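Long-range contacts in protein TASOR (PDB 6TL1), which serves as a component of the HUSH complex, which maintains epigenetic silencing of H3K9me3-rich loci and transposons, and is represented here by its pseudo-PARP domain: residues Ser24-Thr29 / Ala113-Ala118; Tyr36-Leu41 / Val204-Tyr209; Tyr72-Val77 / Val129-Ile134; Lys88-Gly93 / Val107-Tyr112. All blocks are in the same frame, centred on the assembly; numbering follows the deposited sequence.

Interaction 1 (Ser24-Thr29 / Ala113-Ala118)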
loop_
_atom_site.group_PDB
_atom_site.type_symbol
_atom_site.label_atom_id
_atom_site.label_comp_id
_atom_site.label_asym_id
_atom_site.label_seq_id
_atom_site.Cartn_x
_atom_site.Cartn_y
_atom_site.Cartn_z
ATOM N N SER A 24 4.496 11.243 -2.880
ATOM C CA SER A 24 3.827 10.491 -1.820
ATOM C C SER A 24 4.654 10.422 -0.537
ATOM O O SER A 24 4.434 9.538 0.296
ATOM C CB SER A 24 3.503 9.081 -2.310
ATOM O OG SER A 24 2.823 9.126 -3.559
ATOM N N TYR A 25 5.591 11.336 -0.361
ATOM C CA TYR A 25 6.400 11.370 0.846
ATOM C C TYR A 25 5.642 12.025 1.988
ATOM O O TYR A 25 4.831 12.938 1.793
ATOM C CB TYR A 25 7.701 12.147 0.611
ATOM C CG TYR A 25 8.709 11.463 -0.290
ATOM C CD1 TYR A 25 8.820 10.081 -0.316
ATOM C CD2 TYR A 25 9.555 12.211 -1.117
ATOM C CE1 TYR A 25 9.743 9.456 -1.136
ATOM C CE2 TYR A 25 10.481 11.596 -1.939
ATOM C CZ TYR A 25 10.561 10.218 -1.949
ATOM O OH TYR A 25 11.472 9.598 -2.760
ATOM N N LEU A 26 5.916 11.550 3.200
ATOM C CA LEU A 26 5.461 12.305 4.358
ATOM C C LEU A 26 6.311 13.553 4.528
ATOM O O LEU A 26 5.805 14.626 4.879
ATOM C CB LEU A 26 5.523 11.446 5.616
ATOM C CG LEU A 26 5.241 12.252 6.882
ATOM C CD1 LEU A 26 3.784 12.700 6.907
ATOM C CD2 LEU A 26 5.593 11.452 8.135
ATOM N N GLU A 27 7.606 13.442 4.259
ATOM C CA GLU A 27 8.488 14.606 4.217
ATOM C C GLU A 27 8.986 14.748 2.784
ATOM O O GLU A 27 9.902 14.013 2.371
ATOM C CB GLU A 27 9.652 14.428 5.186
ATOM C CG GLU A 27 9.223 14.335 6.640
ATOM C CD GLU A 27 10.406 14.246 7.593
ATOM O OE1 GLU A 27 11.547 14.516 7.151
ATOM O OE2 GLU A 27 10.194 13.898 8.773
ATOM N N PRO A 28 8.467 15.705 2.008
ATOM C CA PRO A 28 8.869 15.793 0.590
ATOM C C PRO A 28 10.371 15.942 0.367
ATOM O O PRO A 28 10.842 15.598 -0.724
ATOM C CB PRO A 28 8.085 17.009 0.083
ATOM C CG PRO A 28 6.852 17.004 0.944
ATOM C CD PRO A 28 7.359 16.627 2.316
ATOM N N THR A 29 11.137 16.419 1.362
ATOM C CA THR A 29 12.593 16.475 1.259
ATOM C C THR A 29 13.260 15.106 1.297
ATOM O O THR A 29 14.486 15.035 1.132
ATOM C CB THR A 29 13.186 17.369 2.355
ATOM O OG1 THR A 29 12.686 16.971 3.640
ATOM C CG2 THR A 29 12.842 18.820 2.080
ATOM N N ALA A 113 5.646 6.941 0.918
ATOM C CA ALA A 113 6.735 6.208 0.287
ATOM C C ALA A 113 8.057 6.328 1.026
ATOM O O ALA A 113 8.988 5.590 0.686
ATOM C CB ALA A 113 6.927 6.686 -1.153
ATOM N N ASP A 114 8.184 7.241 1.999
ATOM C CA ASP A 114 9.406 7.343 2.791
ATOM C C ASP A 114 9.247 6.765 4.194
ATOM O O ASP A 114 10.169 6.881 5.007
ATOM C CB ASP A 114 9.904 8.801 2.864
ATOM C CG ASP A 114 8.837 9.780 3.323
ATOM O OD1 ASP A 114 7.647 9.397 3.421
ATOM O OD2 ASP A 114 9.188 10.961 3.542
ATOM N N LEU A 115 8.118 6.095 4.474
ATOM C CA LEU A 115 7.801 5.510 5.785
ATOM C C LEU A 115 7.423 4.049 5.560
ATOM O O LEU A 115 6.239 3.701 5.538
ATOM C CB LEU A 115 6.678 6.290 6.459
ATOM C CG LEU A 115 6.378 5.976 7.925
ATOM C CD1 LEU A 115 7.657 5.791 8.716
ATOM C CD2 LEU A 115 5.542 7.106 8.520
ATOM N N LEU A 116 8.437 3.197 5.405
ATOM C CA LEU A 116 8.248 1.815 4.981
ATOM C C LEU A 116 8.557 0.776 6.053
ATOM O O LEU A 116 8.472 -0.424 5.771
ATOM C CB LEU A 116 9.114 1.540 3.748
ATOM C CG LEU A 116 8.918 2.544 2.617
ATOM C CD1 LEU A 116 10.077 2.463 1.621
ATOM C CD2 LEU A 116 7.577 2.313 1.942
ATOM N N GLN A 117 8.888 1.192 7.268
ATOM C CA GLN A 117 9.246 0.281 8.351
ATOM C C GLN A 117 9.224 1.091 9.639
ATOM O O GLN A 117 9.225 2.324 9.607
ATOM C CB GLN A 117 10.611 -0.387 8.111
ATOM C CG GLN A 117 11.786 0.455 8.544
ATOM C CD GLN A 117 13.146 -0.161 8.243
ATOM O OE1 GLN A 117 13.249 -1.227 7.641
ATOM N NE2 GLN A 117 14.202 0.502 8.705
ATOM N N ALA A 118 9.182 0.381 10.772
ATOM C CA ALA A 118 8.927 1.040 12.048
ATOM C C ALA A 118 10.059 1.979 12.436
ATOM O O ALA A 118 9.816 3.100 12.896
ATOM C CB ALA A 118 8.705 -0.006 13.140
#

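Interaction 2 (Tyr36-Leu41 / Val204-Tyr209)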
loop_
_atom_site.group_PDB
_atom_site.type_symbol
_atom_site.label_atom_id
_atom_site.label_comp_id
_atom_site.label_asym_id
_atom_site.label_seq_id
_atom_site.Cartn_x
_atom_site.Cartn_y
_atom_site.Cartn_z
ATOM N N TYR A 36 16.295 6.050 -6.750
ATOM C CA TYR A 36 15.574 4.949 -7.367
ATOM C C TYR A 36 16.339 4.568 -8.622
ATOM O O TYR A 36 16.335 5.308 -9.608
ATOM C CB TYR A 36 14.138 5.352 -7.669
ATOM C CG TYR A 36 13.395 5.733 -6.423
ATOM C CD1 TYR A 36 13.047 4.779 -5.475
ATOM C CD2 TYR A 36 13.068 7.062 -6.178
ATOM C CE1 TYR A 36 12.370 5.142 -4.321
ATOM C CE2 TYR A 36 12.397 7.430 -5.037
ATOM C CZ TYR A 36 12.053 6.467 -4.108
ATOM O OH TYR A 36 11.381 6.839 -2.973
ATOM N N ARG A 37 17.008 3.423 -8.582
ATOM C CA ARG A 37 17.965 3.087 -9.618
ATOM C C ARG A 37 17.426 2.104 -10.635
ATOM O O ARG A 37 18.009 1.985 -11.715
ATOM C CB ARG A 37 19.239 2.521 -8.994
ATOM C CG ARG A 37 19.791 3.394 -7.861
ATOM C CD ARG A 37 21.287 3.233 -7.753
ATOM N NE ARG A 37 21.828 3.826 -6.537
ATOM C CZ ARG A 37 23.126 3.895 -6.277
ATOM N NH1 ARG A 37 23.988 3.392 -7.149
ATOM N NH2 ARG A 37 23.560 4.439 -5.148
ATOM N N ARG A 38 16.342 1.400 -10.321
ATOM C CA ARG A 38 15.680 0.596 -11.335
ATOM C C ARG A 38 14.201 0.526 -11.000
ATOM O O ARG A 38 13.793 0.735 -9.854
ATOM C CB ARG A 38 16.291 -0.800 -11.478
ATOM C CG ARG A 38 16.298 -1.655 -10.246
ATOM C CD ARG A 38 16.947 -2.991 -10.571
ATOM N NE ARG A 38 16.785 -3.960 -9.494
ATOM C CZ ARG A 38 16.981 -5.267 -9.635
ATOM N NH1 ARG A 38 17.338 -5.762 -10.811
ATOM N NH2 ARG A 38 16.814 -6.077 -8.599
ATOM N N ALA A 39 13.400 0.256 -12.028
ATOM C CA ALA A 39 11.953 0.314 -11.898
ATOM C C ALA A 39 11.323 -0.560 -12.973
ATOM O O ALA A 39 11.808 -0.602 -14.111
ATOM C CB ALA A 39 11.445 1.756 -12.008
ATOM N N CYS A 40 10.257 -1.267 -12.600
ATOM C CA CYS A 40 9.471 -2.064 -13.533
ATOM C C CYS A 40 7.992 -1.766 -13.364
ATOM O O CYS A 40 7.519 -1.562 -12.244
ATOM C CB CYS A 40 9.665 -3.570 -13.303
ATOM S SG CYS A 40 11.337 -4.176 -13.436
ATOM N N LEU A 41 7.255 -1.762 -14.472
ATOM C CA LEU A 41 5.806 -1.817 -14.364
ATOM C C LEU A 41 5.379 -3.274 -14.242
ATOM O O LEU A 41 6.051 -4.184 -14.737
ATOM C CB LEU A 41 5.118 -1.154 -15.562
ATOM C CG LEU A 41 5.212 0.369 -15.567
ATOM C CD1 LEU A 41 4.880 0.963 -16.919
ATOM C CD2 LEU A 41 4.299 0.939 -14.484
ATOM N N VAL A 204 7.304 -1.743 -9.431
ATOM C CA VAL A 204 8.342 -2.096 -8.468
ATOM C C VAL A 204 9.562 -1.225 -8.736
ATOM O O VAL A 204 9.964 -1.052 -9.893
ATOM C CB VAL A 204 8.726 -3.585 -8.548
ATOM C CG1 VAL A 204 9.651 -3.954 -7.403
ATOM C CG2 VAL A 204 7.472 -4.461 -8.533
ATOM N N VAL A 205 10.138 -0.673 -7.673
ATOM C CA VAL A 205 11.370 0.095 -7.755
ATOM C C VAL A 205 12.354 -0.471 -6.746
ATOM O O VAL A 205 11.972 -1.015 -5.704
ATOM C CB VAL A 205 11.143 1.590 -7.468
ATOM C CG1 VAL A 205 10.255 2.215 -8.530
ATOM C CG2 VAL A 205 10.550 1.764 -6.073
ATOM N N SER A 206 13.630 -0.357 -7.073
ATOM C CA SER A 206 14.711 -0.642 -6.146
ATOM C C SER A 206 15.347 0.687 -5.757
ATOM O O SER A 206 15.536 1.560 -6.606
ATOM C CB SER A 206 15.741 -1.576 -6.777
ATOM O OG SER A 206 15.212 -2.883 -6.925
ATOM N N PHE A 207 15.662 0.858 -4.476
ATOM C CA PHE A 207 16.242 2.107 -4.007
ATOM C C PHE A 207 17.536 1.848 -3.247
ATOM O O PHE A 207 17.780 0.759 -2.727
ATOM C CB PHE A 207 15.276 2.892 -3.093
ATOM C CG PHE A 207 15.039 2.255 -1.735
ATOM C CD1 PHE A 207 15.932 2.439 -0.694
ATOM C CD2 PHE A 207 13.898 1.511 -1.498
ATOM C CE1 PHE A 207 15.711 1.858 0.548
ATOM C CE2 PHE A 207 13.666 0.937 -0.261
ATOM C CZ PHE A 207 14.575 1.111 0.764
ATOM N N THR A 208 18.352 2.887 -3.162
ATOM C CA THR A 208 19.367 2.964 -2.128
ATOM C C THR A 208 19.064 4.194 -1.291
ATOM O O THR A 208 18.467 5.160 -1.781
ATOM C CB THR A 208 20.793 3.023 -2.687
ATOM O OG1 THR A 208 20.909 4.092 -3.635
ATOM C CG2 THR A 208 21.136 1.703 -3.360
ATOM N N TYR A 209 19.405 4.117 -0.011
ATOM C CA TYR A 209 19.109 5.165 0.955
ATOM C C TYR A 209 20.408 5.729 1.534
ATOM O O TYR A 209 21.270 4.971 1.990
ATOM C CB TYR A 209 18.178 4.623 2.055
ATOM C CG TYR A 209 17.799 5.640 3.107
ATOM C CD1 TYR A 209 16.747 6.531 2.899
ATOM C CD2 TYR A 209 18.467 5.692 4.317
ATOM C CE1 TYR A 209 16.399 7.461 3.870
ATOM C CE2 TYR A 209 18.123 6.615 5.284
ATOM C CZ TYR A 209 17.091 7.495 5.051
ATOM O OH TYR A 209 16.754 8.410 6.016
#

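Interaction 3 (Tyr72-Val77 / Val129-Ile134)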
loop_
_atom_site.group_PDB
_atom_site.type_symbol
_atom_site.label_atom_id
_atom_site.label_comp_id
_atom_site.label_asym_id
_atom_site.label_seq_id
_atom_site.Cartn_x
_atom_site.Cartn_y
_atom_site.Cartn_z
ATOM N N TYR A 72 -2.428 5.316 -4.901
ATOM C CA TYR A 72 -1.275 4.436 -4.773
ATOM C C TYR A 72 -0.870 4.281 -3.312
ATOM O O TYR A 72 -1.024 5.200 -2.506
ATOM C CB TYR A 72 -0.080 4.995 -5.573
ATOM C CG TYR A 72 -0.344 5.102 -7.055
ATOM C CD1 TYR A 72 -0.349 3.960 -7.858
ATOM C CD2 TYR A 72 -0.585 6.328 -7.661
ATOM C CE1 TYR A 72 -0.575 4.039 -9.222
ATOM C CE2 TYR A 72 -0.808 6.413 -9.045
ATOM C CZ TYR A 72 -0.813 5.249 -9.807
ATOM O OH TYR A 72 -1.046 5.274 -11.168
ATOM N N ALA A 73 -0.369 3.092 -2.976
ATOM C CA ALA A 73 0.199 2.805 -1.665
ATOM C C ALA A 73 1.391 1.878 -1.854
ATOM O O ALA A 73 1.595 1.310 -2.933
ATOM C CB ALA A 73 -0.831 2.172 -0.719
ATOM N N PHE A 74 2.158 1.682 -0.780
ATOM C CA PHE A 74 3.509 1.148 -0.906
ATOM C C PHE A 74 3.792 0.034 0.088
ATOM O O PHE A 74 3.203 -0.038 1.173
ATOM C CB PHE A 74 4.530 2.284 -0.743
ATOM C CG PHE A 74 4.127 3.516 -1.480
ATOM C CD1 PHE A 74 3.358 4.486 -0.865
ATOM C CD2 PHE A 74 4.437 3.658 -2.820
ATOM C CE1 PHE A 74 2.938 5.588 -1.553
ATOM C CE2 PHE A 74 4.024 4.769 -3.518
ATOM C CZ PHE A 74 3.273 5.737 -2.880
ATOM N N LEU A 75 4.717 -0.834 -0.305
ATOM C CA LEU A 75 5.161 -1.934 0.536
ATOM C C LEU A 75 6.626 -2.202 0.234
ATOM O O LEU A 75 6.977 -2.528 -0.906
ATOM C CB LEU A 75 4.328 -3.193 0.295
ATOM C CG LEU A 75 4.556 -4.319 1.303
ATOM C CD1 LEU A 75 4.076 -3.886 2.678
ATOM C CD2 LEU A 75 3.820 -5.591 0.868
ATOM N N MET A 76 7.474 -2.084 1.248
ATOM C CA MET A 76 8.848 -2.549 1.127
ATOM C C MET A 76 8.831 -4.054 1.361
ATOM O O MET A 76 8.169 -4.531 2.286
ATOM C CB MET A 76 9.768 -1.846 2.122
ATOM C CG MET A 76 11.186 -2.355 2.074
ATOM S SD MET A 76 12.344 -1.242 2.893
ATOM C CE MET A 76 11.745 -1.352 4.588
ATOM N N VAL A 77 9.525 -4.811 0.512
ATOM C CA VAL A 77 9.390 -6.263 0.515
ATOM C C VAL A 77 10.749 -6.933 0.627
ATOM O O VAL A 77 11.723 -6.534 -0.026
ATOM C CB VAL A 77 8.633 -6.751 -0.736
ATOM C CG1 VAL A 77 7.229 -6.184 -0.743
ATOM C CG2 VAL A 77 9.334 -6.285 -1.961
ATOM N N VAL A 129 10.614 -1.690 -3.367
ATOM C CA VAL A 129 9.312 -1.167 -2.972
ATOM C C VAL A 129 8.318 -1.501 -4.075
ATOM O O VAL A 129 8.537 -1.145 -5.241
ATOM C CB VAL A 129 9.357 0.347 -2.711
ATOM C CG1 VAL A 129 7.991 0.855 -2.312
ATOM C CG2 VAL A 129 10.390 0.665 -1.634
ATOM N N VAL A 130 7.244 -2.206 -3.710
ATOM C CA VAL A 130 6.121 -2.457 -4.612
ATOM C C VAL A 130 5.127 -1.316 -4.468
ATOM O O VAL A 130 4.786 -0.904 -3.353
ATOM C CB VAL A 130 5.458 -3.818 -4.335
ATOM C CG1 VAL A 130 4.235 -4.044 -5.263
ATOM C CG2 VAL A 130 6.435 -4.944 -4.607
ATOM N N ILE A 131 4.742 -0.742 -5.600
ATOM C CA ILE A 131 3.710 0.279 -5.662
ATOM C C ILE A 131 2.415 -0.407 -6.068
ATOM O O ILE A 131 2.336 -1.020 -7.144
ATOM C CB ILE A 131 4.075 1.394 -6.654
ATOM C CG1 ILE A 131 5.366 2.113 -6.219
ATOM C CG2 ILE A 131 2.888 2.340 -6.858
ATOM C CD1 ILE A 131 5.826 3.190 -7.197
ATOM N N PHE A 132 1.408 -0.310 -5.206
ATOM C CA PHE A 132 0.086 -0.860 -5.476
ATOM C C PHE A 132 -0.853 0.248 -5.900
ATOM O O PHE A 132 -0.844 1.335 -5.315
ATOM C CB PHE A 132 -0.502 -1.539 -4.237
ATOM C CG PHE A 132 0.250 -2.744 -3.799
ATOM C CD1 PHE A 132 1.293 -2.634 -2.903
ATOM C CD2 PHE A 132 -0.086 -3.998 -4.295
ATOM C CE1 PHE A 132 1.989 -3.762 -2.494
ATOM C CE2 PHE A 132 0.609 -5.122 -3.905
ATOM C CZ PHE A 132 1.658 -5.003 -3.003
ATOM N N LYS A 133 -1.697 -0.039 -6.884
ATOM C CA LYS A 133 -2.859 0.803 -7.072
ATOM C C LYS A 133 -3.961 0.261 -6.168
ATOM O O LYS A 133 -4.074 -0.949 -5.959
ATOM C CB LYS A 133 -3.313 0.861 -8.532
ATOM C CG LYS A 133 -3.894 -0.404 -9.116
ATOM C CD LYS A 133 -4.460 -0.099 -10.511
ATOM C CE LYS A 133 -4.958 -1.348 -11.243
ATOM N NZ LYS A 133 -5.336 -1.015 -12.659
ATOM N N ILE A 134 -4.721 1.175 -5.569
ATOM C CA ILE A 134 -5.731 0.829 -4.582
ATOM C C ILE A 134 -6.963 1.669 -4.851
ATOM O O ILE A 134 -6.901 2.712 -5.507
ATOM C CB ILE A 134 -5.261 1.062 -3.125
ATOM C CG1 ILE A 134 -4.843 2.532 -2.956
ATOM C CG2 ILE A 134 -4.136 0.111 -2.789
ATOM C CD1 ILE A 134 -4.425 2.920 -1.543
#

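Interaction 4 (Lys88-Gly93 / Val107-Tyr112)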
loop_
_atom_site.group_PDB
_atom_site.type_symbol
_atom_site.label_atom_id
_atom_site.label_comp_id
_atom_site.label_asym_id
_atom_site.label_seq_id
_atom_site.Cartn_x
_atom_site.Cartn_y
_atom_site.Cartn_z
ATOM N N LYS A 88 1.100 -13.286 -7.410
ATOM C CA LYS A 88 -0.033 -13.855 -6.687
ATOM C C LYS A 88 -0.911 -12.799 -6.032
ATOM O O LYS A 88 -2.050 -13.108 -5.668
ATOM C CB LYS A 88 0.453 -14.764 -5.543
ATOM C CG LYS A 88 1.407 -15.892 -5.874
ATOM C CD LYS A 88 0.738 -17.137 -6.379
ATOM C CE LYS A 88 0.877 -17.251 -7.872
ATOM N NZ LYS A 88 0.515 -18.608 -8.349
ATOM N N GLY A 89 -0.433 -11.565 -5.912
ATOM C CA GLY A 89 -1.150 -10.549 -5.175
ATOM C C GLY A 89 -0.773 -10.560 -3.704
ATOM O O GLY A 89 -0.105 -11.463 -3.198
ATOM N N LEU A 90 -1.181 -9.506 -3.008
ATOM C CA LEU A 90 -0.902 -9.369 -1.583
ATOM C C LEU A 90 -1.974 -10.093 -0.774
ATOM O O LEU A 90 -3.164 -9.811 -0.928
ATOM C CB LEU A 90 -0.850 -7.899 -1.193
ATOM C CG LEU A 90 -0.469 -7.607 0.257
ATOM C CD1 LEU A 90 0.903 -8.180 0.592
ATOM C CD2 LEU A 90 -0.494 -6.116 0.489
ATOM N N HIS A 91 -1.549 -11.007 0.092
ATOM C CA HIS A 91 -2.450 -11.828 0.885
ATOM C C HIS A 91 -2.404 -11.438 2.357
ATOM O O HIS A 91 -1.440 -10.825 2.833
ATOM C CB HIS A 91 -2.105 -13.313 0.741
ATOM C CG HIS A 91 -2.462 -13.889 -0.594
ATOM N ND1 HIS A 91 -1.740 -13.621 -1.736
ATOM C CD2 HIS A 91 -3.463 -14.720 -0.968
ATOM C CE1 HIS A 91 -2.283 -14.258 -2.757
ATOM N NE2 HIS A 91 -3.329 -14.933 -2.319
ATOM N N VAL A 92 -3.463 -11.835 3.080
ATOM C CA VAL A 92 -3.498 -11.599 4.517
ATOM C C VAL A 92 -2.376 -12.383 5.177
ATOM O O VAL A 92 -1.858 -13.366 4.630
ATOM C CB VAL A 92 -4.853 -11.994 5.129
ATOM C CG1 VAL A 92 -5.963 -11.106 4.582
ATOM C CG2 VAL A 92 -5.142 -13.480 4.859
ATOM N N GLY A 93 -2.024 -11.960 6.390
ATOM C CA GLY A 93 -1.003 -12.627 7.170
ATOM C C GLY A 93 0.425 -12.268 6.824
ATOM O O GLY A 93 1.347 -12.877 7.378
ATOM N N VAL A 107 -4.833 -6.689 4.871
ATOM C CA VAL A 107 -3.481 -6.435 4.396
ATOM C C VAL A 107 -3.142 -4.978 4.669
ATOM O O VAL A 107 -3.989 -4.092 4.517
ATOM C CB VAL A 107 -3.327 -6.799 2.902
ATOM C CG1 VAL A 107 -3.804 -8.250 2.674
ATOM C CG2 VAL A 107 -4.090 -5.836 1.999
ATOM N N TYR A 108 -1.911 -4.737 5.098
ATOM C CA TYR A 108 -1.457 -3.408 5.488
ATOM C C TYR A 108 -0.545 -2.828 4.410
ATOM O O TYR A 108 0.395 -3.492 3.971
ATOM C CB TYR A 108 -0.710 -3.473 6.818
ATOM C CG TYR A 108 -1.575 -3.525 8.055
ATOM C CD1 TYR A 108 -1.992 -2.352 8.667
ATOM C CD2 TYR A 108 -1.935 -4.738 8.637
ATOM C CE1 TYR A 108 -2.756 -2.372 9.789
ATOM C CE2 TYR A 108 -2.706 -4.770 9.789
ATOM C CZ TYR A 108 -3.113 -3.581 10.356
ATOM O OH TYR A 108 -3.873 -3.558 11.503
ATOM N N LEU A 109 -0.807 -1.590 4.002
ATOM C CA LEU A 109 0.049 -0.875 3.058
ATOM C C LEU A 109 0.410 0.495 3.621
ATOM O O LEU A 109 -0.407 1.128 4.287
ATOM C CB LEU A 109 -0.643 -0.708 1.676
ATOM C CG LEU A 109 -1.001 -1.986 0.909
ATOM C CD1 LEU A 109 -1.726 -1.684 -0.373
ATOM C CD2 LEU A 109 0.293 -2.705 0.564
ATOM N N SER A 110 1.636 0.958 3.334
ATOM C CA SER A 110 2.069 2.285 3.773
ATOM C C SER A 110 1.421 3.365 2.920
ATOM O O SER A 110 1.340 3.250 1.694
ATOM C CB SER A 110 3.589 2.451 3.672
ATOM O OG SER A 110 4.292 1.771 4.683
ATOM N N ARG A 111 0.961 4.419 3.584
ATOM C CA ARG A 111 0.455 5.602 2.896
ATOM C C ARG A 111 1.587 6.414 2.269
ATOM O O ARG A 111 1.381 7.098 1.258
ATOM C CB ARG A 111 -0.327 6.469 3.890
ATOM C CG ARG A 111 -0.683 7.867 3.430
ATOM C CD ARG A 111 -1.811 8.465 4.265
ATOM N NE ARG A 111 -1.969 9.898 4.009
ATOM C CZ ARG A 111 -2.579 10.755 4.830
ATOM N NH1 ARG A 111 -3.093 10.333 5.976
ATOM N NH2 ARG A 111 -2.672 12.040 4.504
ATOM N N TYR A 112 2.769 6.382 2.873
ATOM C CA TYR A 112 3.863 7.278 2.526
ATOM C C TYR A 112 5.055 6.480 2.022
ATOM O O TYR A 112 5.443 5.480 2.634
ATOM C CB TYR A 112 4.275 8.130 3.726
ATOM C CG TYR A 112 3.218 9.099 4.198
ATOM C CD1 TYR A 112 2.869 10.185 3.419
ATOM C CD2 TYR A 112 2.569 8.930 5.428
ATOM C CE1 TYR A 112 1.921 11.089 3.830
ATOM C CE2 TYR A 112 1.598 9.838 5.852
ATOM C CZ TYR A 112 1.291 10.921 5.038
ATOM O OH TYR A 112 0.352 11.849 5.398
#

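Interaction 1 (Ser24-Thr29 / Ala113-Ala118)
Asp-114 binds the backbone of 24-29 with both carboxylate oxygens: OD1 accepts a hydrogen bond from the amide N of Leu-26 at 2.8 Å, and OD2 accepts one from the amide N of Glu-27 at 3.0 Å. OD2 uses its syn lone pair; OD1 is also met on the syn side, but 20° out of the carboxylate plane. The carboxylate reaches this position because CG sits between the backbone N and the carbonyl carbon (chi1 52°). Beside these bonds the Tyr-25 ring leans obliquely on 113-118, its CD1 3.6 Å from Asp-114 CB and its CE1 4.0 Å from Ala-113 CB. One main-chain bond adds to the contact, from Ala-113 N to Ser-24 O at 2.9 Å. In this pseudo-PARP domain the contact joins two irregular loops, one following helix 12-22 and the other following strand 107-110, through a side-chain carboxylate that accepts from two successive amides without any strand pairing. Farther along, Leu-26 CD2 makes a looser apolar contact with Leu-115 CD2 at 4.4 Å. In the second shell, Ser-30 OG bonds to both Asp-114 OD2 and Glu-27 O, holding the carboxylate to the loop it binds. Glu-27 turns its own carboxylate elsewhere, OE2 accepting a hydrogen bond from Leu-171 N.

Interaction 2 (Tyr36-Leu41 / Val204-Tyr209)
Arg-37 reaches Thr-208 and Arg-38 reaches Ser-206 because their first torsions differ: Arg-37 has CG beside its backbone N (chi1 -50°), whereas Arg-38 has CG between N and the carbonyl carbon (chi1 58°), and both chains then run extended from CG to NE. The strands are antiparallel neighbours in the five-stranded sheet of the pseudo-PARP domain, and a beta bulge at Arg-37 shifts the register by one between the Tyr-36/Phe-207 and Arg-38/Ser-206 pairs. Arg-37 crosses Thr-208 at about a right angle; NE donates to Thr-208 OG1 at 3.1 Å in a bent bond (136°) tilted out of the guanidinium plane, and NH2 adds a weak bond to the same oxygen. Arg-38 packs along its own cross-strand partner, CG 3.5 Å from Ser-206 CB. Its NE donates in the guanidinium plane to Ser-206 OG at 3.2 Å. That hydroxyl is also hydrogen-bonded to Asp-128 OD1. On the face of Tyr-36, Ala-39, Val-205 and Phe-207 the contacts are apolar: Tyr-36 CD1 touches Phe-207 CB at 3.8 Å and lies near Val-205 CG2, while Ala-39 CB meets Val-205 CG1 at 3.7 Å. Helix 12-22 covers this face with Phe-14, Val-17 and Leu-21. Beyond the bulge Cys-40 and Val-204 form a hydrogen-bonded pair, with Cys-40 N only 2.7 Å from Val-204 O.

Interaction 3 (Tyr72-Val77 / Val129-Ile134)
Phe-132 presents its ring edge to Leu-75, CE1 lying 3.7 Å from Leu-75 CB and nearly in the ring plane, while Val-130 CG1 of its own strand rests over one face, toward the rim. On the other side of the sheet the Phe-74 ring runs beside Ile-131, both pointing the same way, with CG1 of Ile-131 at the ring edge 3.8 Å from Phe-74 CD2. Tyr-72 meets the other branch of Ile-131 obliquely, CD1 to CG2 at 3.8 Å, and has Phe-132 O near its plane at the edge. One torsion serves both rings: with Ile-131 chi1 at -62°, CG1 is anti to the carbonyl carbon and CG2 anti to the backbone N, so that the two branches part toward Phe-74 and Tyr-72. The backbones pair as regular antiparallel strands. Ala-73 and Phe-132 exchange bonds, Ala-73 N to Phe-132 O at 3.0 Å and Phe-132 N to Ala-73 O at 2.8 Å; Leu-75 and Val-130 form the next such pair. Just before the first pair Tyr-72 CA lies 3.2 Å from Phe-132 O in a CA-H...O contact. Ala-73 CB packs on Ile-134 CD1. Strand 71-77 is an outermost strand of the five-stranded antiparallel sheet, which with a four-stranded mixed sheet builds this PARP-like domain. Helix 12-22 covers the Tyr-72, Phe-74 and Ile-131 face, Leu-109 of strand 107-110 fills in against Ala-73, Leu-75 and Phe-132, and strand 199-209 flanks 126-134 on its far side.

Interaction 4 (Lys88-Gly93 / Val107-Tyr112)
His-91, whose backbone carbonyl group rests against Val-107 CG1, turns its imidazole back along its own segment: ND1 donates to Gly-89 O at 3.1 Å, well above the carbonyl plane and clearly bent (137°). That bond spans the turn in which Gly-89, with positive phi (88°), leaves helix 82-88. From there Leu-90 reaches across to strand 107-110. Its CG stands anti to the backbone N (chi1 -176°), which carries CD2 over the strand to lie 3.8 Å from Val-107 CB and a tight 3.5 Å from Leu-109 CD2. Leu-90 runs antiparallel to both side chains, its CD2 methyl on the methine of Val-107 and on the methyl of Leu-109. Val-107 answers with CG1, which nestles against the peptide of His-91, 3.5 Å from its carbonyl C, and meets Val-92 CG1 at 4.1 Å. Leu-90 and Leu-109 also pack on Phe-132, so the contact seats the loop after helix 82-88 in the core between the mixed sheet, of which 107-110 is an outermost strand, and the five-stranded sheet of the pseudo-PARP fold. No hydrogen bond joins the two segments; Val-107 and Val-92 turn backbone polar groups to Phe-184 and Arg-194 instead, so the fit of loop to strand depends on shape and exclusion of water rather than on directional bonds.

From the N terminus, the loop after helix 12-22 opens interaction 1, which closes only at 113-118. Strand 34-42 then opens interaction 2, closed by the final strand, 199-209; the two cross, and Tyr-25 OH meets Tyr-36 OH between them. Interaction 3 opens at 71-77, closes at 129-134, lies nested inside interaction 2 and crosses interaction 1. Interaction 4, 88-93 with 107-112, closes the shortest loop and nests inside all three others. Interactions 2 and 3 share the five-stranded sheet, Val-205 O facing Val-129 N. Interaction 4 adds the first strand of the mixed sheet, joined to interaction 3 through Phe-74 O and Ser-110 N, and interaction 1 ties the loop after helix 12-22 to that after strand 107-110.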